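Local atomic coordinates of Rubredoxin\:oxygen oxidoreductase (Desulfovibrio gigas, PDB entry 1E5D), a protein that catalyses the four-electron reduction of one dioxygen molecule to two water molecules, using a diiron centre and flavin mononucleotide. Residues Thr138-Arg143 with Ala215-Glu220; Ser153-Ala156 with Leu161-Asn164; Lys207-Leu212 with Phe238-Tyr243. One frame throughout, in Å; residues are numbered along the deposited sequence.

Along the chain, strand 136-141 supplies the first half of interaction 1, and its partner is reached only in the 215-220 loop, 72 residues on. Interaction 2 opens and closes within that excursion: 153-156 and 161-164 are the two arms of a hairpin in the same mixed sheet, beside strand 136-141. Interaction 3 starts inside the excursion, on helix 202-214, but ends beyond it on helix 233-248, so it crosses interaction 1, whereas it follows interaction 2 in series. T138 N to W154 O (2.6 Å, probably a hydrogen bond) joins neighbouring strands; V217 N to L212 O (2.9 Å, likewise probable) ties the 215-220 loop to helix 202-214.

Interaction 1: Thr138-Arg143 with Ala215-Glu220; sequences TFYETR and AGVAPE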
ATOM      1  N   THR A 138     -37.724   8.502  19.431  1.00 27.39           N
ATOM      2  CA  THR A 138     -36.857   8.302  20.593  1.00 27.60           C
ATOM      3  C   THR A 138     -35.398   8.133  20.191  1.00 28.16           C
ATOM      4  O   THR A 138     -35.073   7.415  19.243  1.00 30.89           O
ATOM      5  CB  THR A 138     -37.331   7.081  21.397  1.00 33.14           C
ATOM      6  OG1 THR A 138     -38.657   7.352  21.874  1.00 39.34           O
ATOM      7  CG2 THR A 138     -36.442   6.858  22.607  1.00 29.55           C
ATOM      8  N   PHE A 139     -34.496   8.807  20.905  1.00 24.33           N
ATOM      9  CA  PHE A 139     -33.091   8.817  20.531  1.00 20.93           C
ATOM     10  C   PHE A 139     -32.236   7.889  21.381  1.00 24.90           C
ATOM     11  O   PHE A 139     -32.266   7.960  22.610  1.00 34.06           O
ATOM     12  CB  PHE A 139     -32.507  10.234  20.648  1.00 19.03           C
ATOM     13  CG  PHE A 139     -33.204  11.234  19.741  1.00 23.82           C
ATOM     14  CD1 PHE A 139     -33.268  11.013  18.378  1.00 24.50           C
ATOM     15  CD2 PHE A 139     -33.788  12.373  20.261  1.00 21.63           C
ATOM     16  CE1 PHE A 139     -33.899  11.918  17.543  1.00 22.96           C
ATOM     17  CE2 PHE A 139     -34.422  13.276  19.431  1.00 24.74           C
ATOM     18  CZ  PHE A 139     -34.485  13.047  18.073  1.00 23.41           C
ATOM     19  N   TYR A 140     -31.458   7.038  20.705  1.00 24.59           N
ATOM     20  CA  TYR A 140     -30.524   6.186  21.437  1.00 25.72           C
ATOM     21  C   TYR A 140     -29.091   6.485  21.013  1.00 27.80           C
ATOM     22  O   TYR A 140     -28.806   6.760  19.846  1.00 31.28           O
ATOM     23  CB  TYR A 140     -30.861   4.703  21.248  1.00 25.42           C
ATOM     24  CG  TYR A 140     -32.180   4.337  21.889  1.00 30.29           C
ATOM     25  CD1 TYR A 140     -32.324   4.362  23.273  1.00 29.56           C
ATOM     26  CD2 TYR A 140     -33.275   3.976  21.118  1.00 36.02           C
ATOM     27  CE1 TYR A 140     -33.526   4.031  23.870  1.00 27.78           C
ATOM     28  CE2 TYR A 140     -34.480   3.645  21.708  1.00 37.72           C
ATOM     29  CZ  TYR A 140     -34.598   3.675  23.081  1.00 35.86           C
ATOM     30  OH  TYR A 140     -35.801   3.344  23.660  1.00 58.12           O
ATOM     31  N   GLU A 141     -28.191   6.434  21.994  1.00 24.03           N
ATOM     32  CA  GLU A 141     -26.783   6.675  21.701  1.00 25.02           C
ATOM     33  C   GLU A 141     -26.082   5.358  21.383  1.00 27.44           C
ATOM     34  O   GLU A 141     -26.332   4.318  21.990  1.00 41.09           O
ATOM     35  CB  GLU A 141     -26.096   7.375  22.866  1.00 29.32           C
ATOM     36  CG  GLU A 141     -26.627   8.771  23.159  1.00 35.50           C
ATOM     37  CD  GLU A 141     -25.800   9.493  24.206  1.00 38.20           C
ATOM     38  OE1 GLU A 141     -25.150   8.829  25.040  1.00 40.02           O
ATOM     39  OE2 GLU A 141     -25.803  10.740  24.187  1.00 60.92           O
ATOM     40  N   THR A 142     -25.193   5.441  20.403  1.00 24.05           N
ATOM     41  CA  THR A 142     -24.452   4.289  19.914  1.00 19.84           C
ATOM     42  C   THR A 142     -22.997   4.686  19.692  1.00 23.00           C
ATOM     43  O   THR A 142     -22.460   4.487  18.604  1.00 19.15           O
ATOM     44  CB  THR A 142     -25.064   3.742  18.615  1.00 20.70           C
ATOM     45  OG1 THR A 142     -25.453   4.818  17.749  1.00 31.42           O
ATOM     46  CG2 THR A 142     -26.346   2.973  18.910  1.00 12.39           C
ATOM     47  N   ARG A 143     -22.387   5.252  20.735  1.00 25.40           N
ATOM     48  CA  ARG A 143     -21.005   5.707  20.662  1.00 27.19           C
ATOM     49  C   ARG A 143     -20.098   4.606  20.104  1.00 26.25           C
ATOM     50  O   ARG A 143     -20.327   3.435  20.404  1.00 29.27           O
ATOM     51  CB  ARG A 143     -20.497   6.183  22.023  1.00 33.88           C
ATOM     52  CG  ARG A 143     -21.558   6.797  22.914  1.00 52.88           C
ATOM     53  CD  ARG A 143     -21.347   8.269  23.209  1.00 60.31           C
ATOM     54  NE  ARG A 143     -20.843   8.532  24.545  1.00 69.20           N
ATOM     55  CZ  ARG A 143     -21.320   9.298  25.510  1.00 71.46           C
ATOM     56  NH1 ARG A 143     -22.438  10.001  25.383  1.00 71.16           N
ATOM     57  NH2 ARG A 143     -20.659   9.375  26.665  1.00 66.77           N
ATOM     58  N   ALA A 215     -34.381  -2.178  25.693  1.00 47.50           N
ATOM     59  CA  ALA A 215     -35.551  -1.338  25.429  1.00 40.77           C
ATOM     60  C   ALA A 215     -36.429  -2.077  24.440  1.00 36.83           C
ATOM     61  O   ALA A 215     -36.183  -3.233  24.067  1.00 48.11           O
ATOM     62  CB  ALA A 215     -35.134   0.029  24.935  1.00 34.78           C
ATOM     63  N   GLY A 216     -37.525  -1.527  23.917  1.00 28.72           N
ATOM     64  CA  GLY A 216     -38.268  -2.491  23.079  1.00 33.15           C
ATOM     65  C   GLY A 216     -38.043  -2.277  21.606  1.00 37.49           C
ATOM     66  O   GLY A 216     -38.988  -2.119  20.824  1.00 54.82           O
ATOM     67  N   VAL A 217     -36.778  -2.258  21.179  1.00 31.47           N
ATOM     68  CA  VAL A 217     -36.575  -1.989  19.754  1.00 27.00           C
ATOM     69  C   VAL A 217     -36.624  -3.270  18.933  1.00 25.37           C
ATOM     70  O   VAL A 217     -35.666  -4.038  18.896  1.00 39.82           O
ATOM     71  CB  VAL A 217     -35.249  -1.243  19.536  1.00 27.66           C
ATOM     72  CG1 VAL A 217     -35.074  -0.880  18.075  1.00 24.28           C
ATOM     73  CG2 VAL A 217     -35.213  -0.007  20.425  1.00 29.52           C
ATOM     74  N   ALA A 218     -37.762  -3.459  18.278  1.00 22.87           N
ATOM     75  CA  ALA A 218     -38.025  -4.564  17.368  1.00 22.39           C
ATOM     76  C   ALA A 218     -38.623  -4.033  16.064  1.00 27.34           C
ATOM     77  O   ALA A 218     -39.832  -4.008  15.863  1.00 41.12           O
ATOM     78  CB  ALA A 218     -38.949  -5.596  17.980  1.00 18.50           C
ATOM     79  N   PRO A 219     -37.725  -3.606  15.187  1.00 35.04           N
ATOM     80  CA  PRO A 219     -38.099  -2.858  13.990  1.00 32.90           C
ATOM     81  C   PRO A 219     -38.821  -3.687  12.930  1.00 29.22           C
ATOM     82  O   PRO A 219     -38.619  -4.891  12.810  1.00 32.92           O
ATOM     83  CB  PRO A 219     -36.746  -2.396  13.430  1.00 32.87           C
ATOM     84  CG  PRO A 219     -35.769  -2.588  14.545  1.00 36.39           C
ATOM     85  CD  PRO A 219     -36.262  -3.806  15.283  1.00 35.72           C
ATOM     86  N   GLU A 220     -39.649  -2.983  12.171  1.00 27.39           N
ATOM     87  CA  GLU A 220     -40.297  -3.467  10.966  1.00 28.21           C
ATOM     88  C   GLU A 220     -39.540  -2.923   9.752  1.00 24.55           C
ATOM     89  O   GLU A 220     -39.586  -3.472   8.662  1.00 20.22           O
ATOM     90  CB  GLU A 220     -41.765  -3.059  10.910  1.00 32.59           C
ATOM     91  CG  GLU A 220     -42.719  -4.245  10.852  1.00 44.28           C
ATOM     92  CD  GLU A 220     -43.647  -4.326  12.046  1.00 55.41           C
ATOM     93  OE1 GLU A 220     -44.733  -3.709  11.991  1.00 79.25           O
ATOM     94  OE2 GLU A 220     -43.314  -5.004  13.040  1.00 68.48           O
TER
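With CG opposite the carbonyl carbon and beside the backbone N (chi1 -67°), Y140 sends its ring toward A215 and V217. The V217 methyl that answers it, CG2, also lies beside its own backbone N. The ring is met at two places: Y140 CE2 lies 3.9 Å from V217 CG2, and Y140 OH lies 3.6 Å from A215 CB. Both methyls approach the ring obliquely, and the side chains of Y140 and V217 lie alongside each other, pointing opposite ways. The backbones remain well apart, the CA atoms of Y140 and A215 being 9.9 Å from each other, so the tyrosine spans the gap by its length.

At A215 the chain has just come off helix 202-214. L212 of that helix touches both Y140 and V217, and W154 of the neighbouring strand touches both as well; H126 meets the tyrosine ring with planes at about 60°. This is plain packing within the metallo-beta-lactamase domain, away from the iron and flavin sites, and it joins strand 136-141 to the loop between helix 202-214 and strand 221-224. Between the two segments no hydrogen bond or salt bridge forms, and about 95 Å² is buried in all. The chemistry is therefore apolar: methyl groups against an aromatic ring and its hydroxyl oxygen hold the strand to the helix exit by shape and dispersion, without a directional polar link.

Interaction 2: Ser153-Ala156 with Leu161-Asn164; sequences SWFA and LISN
S153 and I162, the antiparallel hydrogen-bonded pair, exchange two backbone hydrogen bonds, S153 N to I162 O and I162 N to S153 O, each 2.8 Å long with an N-H...O angle of 166°. S153 O also takes a CA-H...O contact from L161 CA at 3.4 Å. The serine hydroxyl bonds to Q78 OE1, outside the hairpin.

Next along the strands, W154 and L161 form the non-hydrogen-bonded pair. Their side chains stand roughly perpendicular to each other, with W154 CE3 3.7 Å from L161 CB. At chi1 -179° the indole lies beside its own carbonyl carbon, which lets its six-membered ring meet the L161 backbone edge-on: L161 N lies 3.5 Å from W154 CZ3, near the ring plane. On the face of the sheet that carries S153 and I162, F155 CE2 is 4.0 Å from I162 CD1, and the methyl sits at the edge of the phenyl ring. F48 of strand 46-48, in the other sheet of this domain, packs on both S153 and I162.

The axes of strands 153-155 and 161-164 run antiparallel at 169°, 4.8 Å apart: the two arms of a beta hairpin. This one belongs to the metallo-beta-lactamase fold, and D165, an iron ligand, follows N164 in the chain.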
ATOM      1  N   SER A 153     -32.279   6.626  15.742  1.00 23.86           N
ATOM      2  CA  SER A 153     -33.603   7.166  16.033  1.00 14.21           C
ATOM      3  C   SER A 153     -34.676   6.095  15.904  1.00 14.18           C
ATOM      4  O   SER A 153     -34.725   5.358  14.931  1.00 24.74           O
ATOM      5  CB  SER A 153     -33.955   8.335  15.114  1.00 12.76           C
ATOM      6  OG  SER A 153     -33.285   9.505  15.543  1.00 23.44           O
ATOM      7  N   TRP A 154     -35.518   6.053  16.922  1.00 16.50           N
ATOM      8  CA  TRP A 154     -36.541   5.028  17.021  1.00 22.91           C
ATOM      9  C   TRP A 154     -37.947   5.619  17.016  1.00 23.60           C
ATOM     10  O   TRP A 154     -38.267   6.501  17.813  1.00 22.09           O
ATOM     11  CB  TRP A 154     -36.330   4.239  18.310  1.00 28.48           C
ATOM     12  CG  TRP A 154     -37.283   3.115  18.553  1.00 31.53           C
ATOM     13  CD1 TRP A 154     -38.008   2.880  19.688  1.00 26.85           C
ATOM     14  CD2 TRP A 154     -37.616   2.063  17.636  1.00 32.42           C
ATOM     15  NE1 TRP A 154     -38.772   1.751  19.533  1.00 28.57           N
ATOM     16  CE2 TRP A 154     -38.550   1.230  18.284  1.00 32.29           C
ATOM     17  CE3 TRP A 154     -37.215   1.748  16.333  1.00 37.16           C
ATOM     18  CZ2 TRP A 154     -39.084   0.099  17.665  1.00 35.99           C
ATOM     19  CZ3 TRP A 154     -37.750   0.625  15.723  1.00 40.69           C
ATOM     20  CH2 TRP A 154     -38.677  -0.189  16.390  1.00 39.36           C
ATOM     21  N   PHE A 155     -38.745   5.100  16.103  1.00 23.74           N
ATOM     22  CA  PHE A 155     -40.189   5.280  16.058  1.00 21.38           C
ATOM     23  C   PHE A 155     -40.826   3.995  16.597  1.00 22.08           C
ATOM     24  O   PHE A 155     -41.017   3.028  15.860  1.00 17.88           O
ATOM     25  CB  PHE A 155     -40.670   5.607  14.648  1.00 24.88           C
ATOM     26  CG  PHE A 155     -40.380   7.053  14.263  1.00 31.71           C
ATOM     27  CD1 PHE A 155     -41.260   8.072  14.585  1.00 32.48           C
ATOM     28  CD2 PHE A 155     -39.218   7.377  13.581  1.00 34.59           C
ATOM     29  CE1 PHE A 155     -41.001   9.386  14.255  1.00 29.21           C
ATOM     30  CE2 PHE A 155     -38.951   8.690  13.240  1.00 33.30           C
ATOM     31  CZ  PHE A 155     -39.838   9.695  13.583  1.00 31.92           C
ATOM     32  N   ALA A 156     -41.101   4.018  17.894  1.00 25.89           N
ATOM     33  CA  ALA A 156     -41.629   2.856  18.601  1.00 31.02           C
ATOM     34  C   ALA A 156     -42.968   2.425  18.027  1.00 32.33           C
ATOM     35  O   ALA A 156     -43.232   1.246  17.790  1.00 41.87           O
ATOM     36  CB  ALA A 156     -41.755   3.149  20.089  1.00 15.10           C
ATOM     37  N   LEU A 161     -36.585   2.035  12.781  1.00 19.92           N
ATOM     38  CA  LEU A 161     -35.266   2.375  13.294  1.00 18.18           C
ATOM     39  C   LEU A 161     -34.448   3.036  12.185  1.00 17.33           C
ATOM     40  O   LEU A 161     -34.180   2.410  11.157  1.00 22.21           O
ATOM     41  CB  LEU A 161     -34.552   1.140  13.823  1.00 17.87           C
ATOM     42  CG  LEU A 161     -33.178   1.381  14.447  1.00 19.94           C
ATOM     43  CD1 LEU A 161     -33.285   2.231  15.705  1.00 15.67           C
ATOM     44  CD2 LEU A 161     -32.498   0.047  14.729  1.00 17.64           C
ATOM     45  N   ILE A 162     -34.084   4.287  12.407  1.00 17.45           N
ATOM     46  CA  ILE A 162     -33.205   5.045  11.527  1.00 19.10           C
ATOM     47  C   ILE A 162     -31.804   5.067  12.141  1.00 20.51           C
ATOM     48  O   ILE A 162     -31.641   5.789  13.125  1.00 15.04           O
ATOM     49  CB  ILE A 162     -33.747   6.464  11.301  1.00 20.06           C
ATOM     50  CG1 ILE A 162     -35.216   6.493  10.858  1.00 19.99           C
ATOM     51  CG2 ILE A 162     -32.859   7.222  10.323  1.00 14.75           C
ATOM     52  CD1 ILE A 162     -35.856   7.861  10.826  1.00 13.87           C
ATOM     53  N   SER A 163     -30.883   4.288  11.589  1.00 21.41           N
ATOM     54  CA  SER A 163     -29.654   3.840  12.210  1.00 19.10           C
ATOM     55  C   SER A 163     -28.336   4.422  11.728  1.00 21.30           C
ATOM     56  O   SER A 163     -27.287   3.857  12.084  1.00 20.90           O
ATOM     57  CB  SER A 163     -29.528   2.306  12.008  1.00  4.81           C
ATOM     58  OG  SER A 163     -29.771   2.029  10.640  1.00 15.64           O
ATOM     59  N   ASN A 164     -28.310   5.494  10.965  1.00 20.41           N
ATOM     60  CA  ASN A 164     -27.078   6.044  10.392  1.00 12.71           C
ATOM     61  C   ASN A 164     -26.290   4.941   9.685  1.00 11.53           C
ATOM     62  O   ASN A 164     -26.880   4.199   8.895  1.00 13.96           O
ATOM     63  CB  ASN A 164     -26.271   6.822  11.407  1.00 14.33           C
ATOM     64  CG  ASN A 164     -25.417   6.199  12.466  1.00 25.15           C
ATOM     65  OD1 ASN A 164     -24.303   5.749  12.157  1.00 35.11           O
ATOM     66  ND2 ASN A 164     -25.878   6.158  13.708  1.00 25.58           N
TER

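Interaction 3: Lys207-Leu212 with Phe238-Tyr243; sequences KAIETL and FAVQKY
I209 fits between V240 and Y243 with its two branches doing separate work. I209 CD1, the end of the longer branch, comes 3.7 Å from Y243 CB. The same methyl, I209 CD1, lies 4.0 Å from the carbonyl oxygen V240 O, and the short branch brings I209 CG2 to 4.1 Å from V240 CG1. The torsions explain this division: I209 CG2 is anti to its backbone N, while chi1 of -84° and chi2 of 172° extend CG1 and CD1 toward the other helix. The isoleucine side chain runs antiparallel to that of V240 and nearly at right angles to that of Y243.

This is the close part of the contact, and it is small. The CA atoms of I209 and V240 are 7.6 Å apart, and the two segments bury about 120 Å² in total. Y243 contributes its CB alone, for past CB the ring turns off into the domain interior. There its hydroxyl bonds to F167 N, its ring meets that of Y194 edge-to-face, and F167 packs on V240 as well.

The other side is much looser. E210 and Q241, next in sequence to I209 and V240, are exposed and make no contact across the helices; CB of Q241 points away from the opposite segment. No hydrogen bond links the two segments, so the evidence is for apolar packing that is open at its margin.

Both helices belong to the helical layer flanking the beta sheets of the metallo-beta-lactamase fold. The Y243 side chain lies about 10 Å from the bound mu-oxo-diiron unit and about 7 Å from the side chain of D165, an iron ligand, so the far end of Y243, rather than the I209 contact itself, lies in the neighbourhood of the diiron site.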
ATOM      1  N   LYS A 207     -23.015  -4.576  22.873  1.00 28.13           N
ATOM      2  CA  LYS A 207     -23.683  -3.829  23.935  1.00 31.83           C
ATOM      3  C   LYS A 207     -24.895  -3.079  23.395  1.00 34.99           C
ATOM      4  O   LYS A 207     -26.022  -3.221  23.871  1.00 39.13           O
ATOM      5  CB  LYS A 207     -22.686  -2.873  24.590  1.00 46.05           C
ATOM      6  CG  LYS A 207     -22.704  -2.904  26.109  1.00 66.67           C
ATOM      7  CD  LYS A 207     -21.640  -3.828  26.676  1.00 81.27           C
ATOM      8  CE  LYS A 207     -20.508  -3.046  27.324  1.00 88.20           C
ATOM      9  NZ  LYS A 207     -19.807  -3.817  28.389  1.00 88.52           N
ATOM     10  N   ALA A 208     -24.662  -2.258  22.376  1.00 33.55           N
ATOM     11  CA  ALA A 208     -25.723  -1.440  21.807  1.00 28.98           C
ATOM     12  C   ALA A 208     -26.900  -2.299  21.381  1.00 26.85           C
ATOM     13  O   ALA A 208     -28.071  -1.964  21.510  1.00 35.33           O
ATOM     14  CB  ALA A 208     -25.195  -0.638  20.626  1.00 25.79           C
ATOM     15  N   ILE A 209     -26.589  -3.466  20.831  1.00 22.72           N
ATOM     16  CA  ILE A 209     -27.702  -4.303  20.387  1.00 23.69           C
ATOM     17  C   ILE A 209     -28.433  -4.848  21.600  1.00 33.14           C
ATOM     18  O   ILE A 209     -29.644  -5.026  21.625  1.00 28.82           O
ATOM     19  CB  ILE A 209     -27.193  -5.436  19.488  1.00 26.33           C
ATOM     20  CG1 ILE A 209     -27.014  -5.005  18.028  1.00 31.91           C
ATOM     21  CG2 ILE A 209     -28.091  -6.652  19.603  1.00 29.24           C
ATOM     22  CD1 ILE A 209     -26.337  -6.041  17.158  1.00 35.01           C
ATOM     23  N   GLU A 210     -27.673  -5.116  22.656  1.00 37.86           N
ATOM     24  CA  GLU A 210     -28.277  -5.542  23.911  1.00 36.17           C
ATOM     25  C   GLU A 210     -29.244  -4.486  24.419  1.00 33.42           C
ATOM     26  O   GLU A 210     -30.386  -4.772  24.766  1.00 38.56           O
ATOM     27  CB  GLU A 210     -27.195  -5.779  24.955  1.00 43.16           C
ATOM     28  CG  GLU A 210     -27.526  -6.797  26.030  1.00 61.32           C
ATOM     29  CD  GLU A 210     -26.404  -6.875  27.055  1.00 80.33           C
ATOM     30  OE1 GLU A 210     -26.221  -5.883  27.790  1.00103.82           O
ATOM     31  OE2 GLU A 210     -25.712  -7.912  27.109  1.00103.54           O
ATOM     32  N   THR A 211     -28.776  -3.235  24.469  1.00 24.01           N
ATOM     33  CA  THR A 211     -29.650  -2.215  25.045  1.00 27.21           C
ATOM     34  C   THR A 211     -30.823  -1.887  24.144  1.00 30.44           C
ATOM     35  O   THR A 211     -31.916  -1.566  24.627  1.00 40.50           O
ATOM     36  CB  THR A 211     -28.856  -0.941  25.395  1.00 29.18           C
ATOM     37  OG1 THR A 211     -29.025   0.050  24.386  1.00 48.53           O
ATOM     38  CG2 THR A 211     -27.377  -1.280  25.462  1.00 25.47           C
ATOM     39  N   LEU A 212     -30.672  -1.958  22.822  1.00 30.24           N
ATOM     40  CA  LEU A 212     -31.847  -1.591  22.024  1.00 36.22           C
ATOM     41  C   LEU A 212     -32.938  -2.639  22.220  1.00 35.88           C
ATOM     42  O   LEU A 212     -34.126  -2.343  22.307  1.00 45.05           O
ATOM     43  CB  LEU A 212     -31.497  -1.412  20.554  1.00 36.99           C
ATOM     44  CG  LEU A 212     -30.660  -0.240  20.068  1.00 38.16           C
ATOM     45  CD1 LEU A 212     -31.514   0.833  19.388  1.00 41.24           C
ATOM     46  CD2 LEU A 212     -29.860   0.416  21.185  1.00 44.78           C
ATOM     47  N   PHE A 238     -32.999 -10.437  10.656  1.00 19.29           N
ATOM     48  CA  PHE A 238     -31.825 -10.850   9.894  1.00 20.86           C
ATOM     49  C   PHE A 238     -30.668  -9.882  10.138  1.00 25.91           C
ATOM     50  O   PHE A 238     -29.587 -10.312  10.554  1.00 32.25           O
ATOM     51  CB  PHE A 238     -32.176 -10.920   8.416  1.00 22.47           C
ATOM     52  CG  PHE A 238     -31.036 -11.277   7.485  1.00 28.85           C
ATOM     53  CD1 PHE A 238     -30.505 -12.554   7.462  1.00 30.77           C
ATOM     54  CD2 PHE A 238     -30.508 -10.323   6.633  1.00 28.15           C
ATOM     55  CE1 PHE A 238     -29.470 -12.876   6.598  1.00 32.11           C
ATOM     56  CE2 PHE A 238     -29.478 -10.638   5.766  1.00 30.45           C
ATOM     57  CZ  PHE A 238     -28.954 -11.918   5.744  1.00 29.68           C
ATOM     58  N   ALA A 239     -30.884  -8.590   9.895  1.00 21.17           N
ATOM     59  CA  ALA A 239     -29.845  -7.586  10.070  1.00 21.79           C
ATOM     60  C   ALA A 239     -29.177  -7.681  11.438  1.00 25.30           C
ATOM     61  O   ALA A 239     -27.947  -7.714  11.558  1.00 34.91           O
ATOM     62  CB  ALA A 239     -30.391  -6.171   9.890  1.00 16.19           C
ATOM     63  N   VAL A 240     -30.002  -7.712  12.481  1.00 27.80           N
ATOM     64  CA  VAL A 240     -29.499  -7.712  13.849  1.00 23.74           C
ATOM     65  C   VAL A 240     -28.841  -9.038  14.207  1.00 21.96           C
ATOM     66  O   VAL A 240     -27.834  -9.053  14.911  1.00 24.41           O
ATOM     67  CB  VAL A 240     -30.630  -7.422  14.854  1.00 21.90           C
ATOM     68  CG1 VAL A 240     -30.172  -7.730  16.270  1.00 21.69           C
ATOM     69  CG2 VAL A 240     -31.074  -5.981  14.714  1.00 14.41           C
ATOM     70  N   GLN A 241     -29.416 -10.130  13.713  1.00 21.11           N
ATOM     71  CA  GLN A 241     -28.797 -11.437  13.850  1.00 29.47           C
ATOM     72  C   GLN A 241     -27.333 -11.362  13.418  1.00 27.90           C
ATOM     73  O   GLN A 241     -26.400 -11.626  14.164  1.00 40.04           O
ATOM     74  CB  GLN A 241     -29.529 -12.445  12.977  1.00 47.72           C
ATOM     75  CG  GLN A 241     -30.363 -13.506  13.660  1.00 65.32           C
ATOM     76  CD  GLN A 241     -30.818 -14.567  12.667  1.00 81.39           C
ATOM     77  OE1 GLN A 241     -30.186 -14.792  11.632  1.00 98.85           O
ATOM     78  NE2 GLN A 241     -31.929 -15.221  12.987  1.00 96.11           N
ATOM     79  N   LYS A 242     -27.181 -10.966  12.161  1.00 30.61           N
ATOM     80  CA  LYS A 242     -25.907 -10.850  11.474  1.00 25.50           C
ATOM     81  C   LYS A 242     -24.913  -9.962  12.205  1.00 22.30           C
ATOM     82  O   LYS A 242     -23.759 -10.360  12.359  1.00 14.81           O
ATOM     83  CB  LYS A 242     -26.181 -10.326  10.055  1.00 19.47           C
ATOM     84  CG  LYS A 242     -26.633 -11.469   9.147  1.00 24.73           C
ATOM     85  CD  LYS A 242     -25.419 -12.262   8.671  1.00 35.07           C
ATOM     86  CE  LYS A 242     -25.696 -13.754   8.671  1.00 38.69           C
ATOM     87  NZ  LYS A 242     -24.555 -14.539   8.119  1.00 45.13           N
ATOM     88  N   TYR A 243     -25.346  -8.785  12.653  1.00 18.15           N
ATOM     89  CA  TYR A 243     -24.419  -7.886  13.336  1.00 18.69           C
ATOM     90  C   TYR A 243     -23.828  -8.564  14.562  1.00 21.29           C
ATOM     91  O   TYR A 243     -22.637  -8.435  14.840  1.00 32.52           O
ATOM     92  CB  TYR A 243     -25.096  -6.559  13.724  1.00 15.09           C
ATOM     93  CG  TYR A 243     -24.693  -5.494  12.722  1.00 14.49           C
ATOM     94  CD1 TYR A 243     -24.794  -5.808  11.367  1.00 15.03           C
ATOM     95  CD2 TYR A 243     -24.228  -4.245  13.085  1.00 11.46           C
ATOM     96  CE1 TYR A 243     -24.444  -4.884  10.405  1.00 11.89           C
ATOM     97  CE2 TYR A 243     -23.872  -3.319  12.114  1.00 10.51           C
ATOM     98  CZ  TYR A 243     -23.981  -3.645  10.777  1.00  9.83           C
ATOM     99  OH  TYR A 243     -23.632  -2.740   9.794  1.00 13.61           O
TER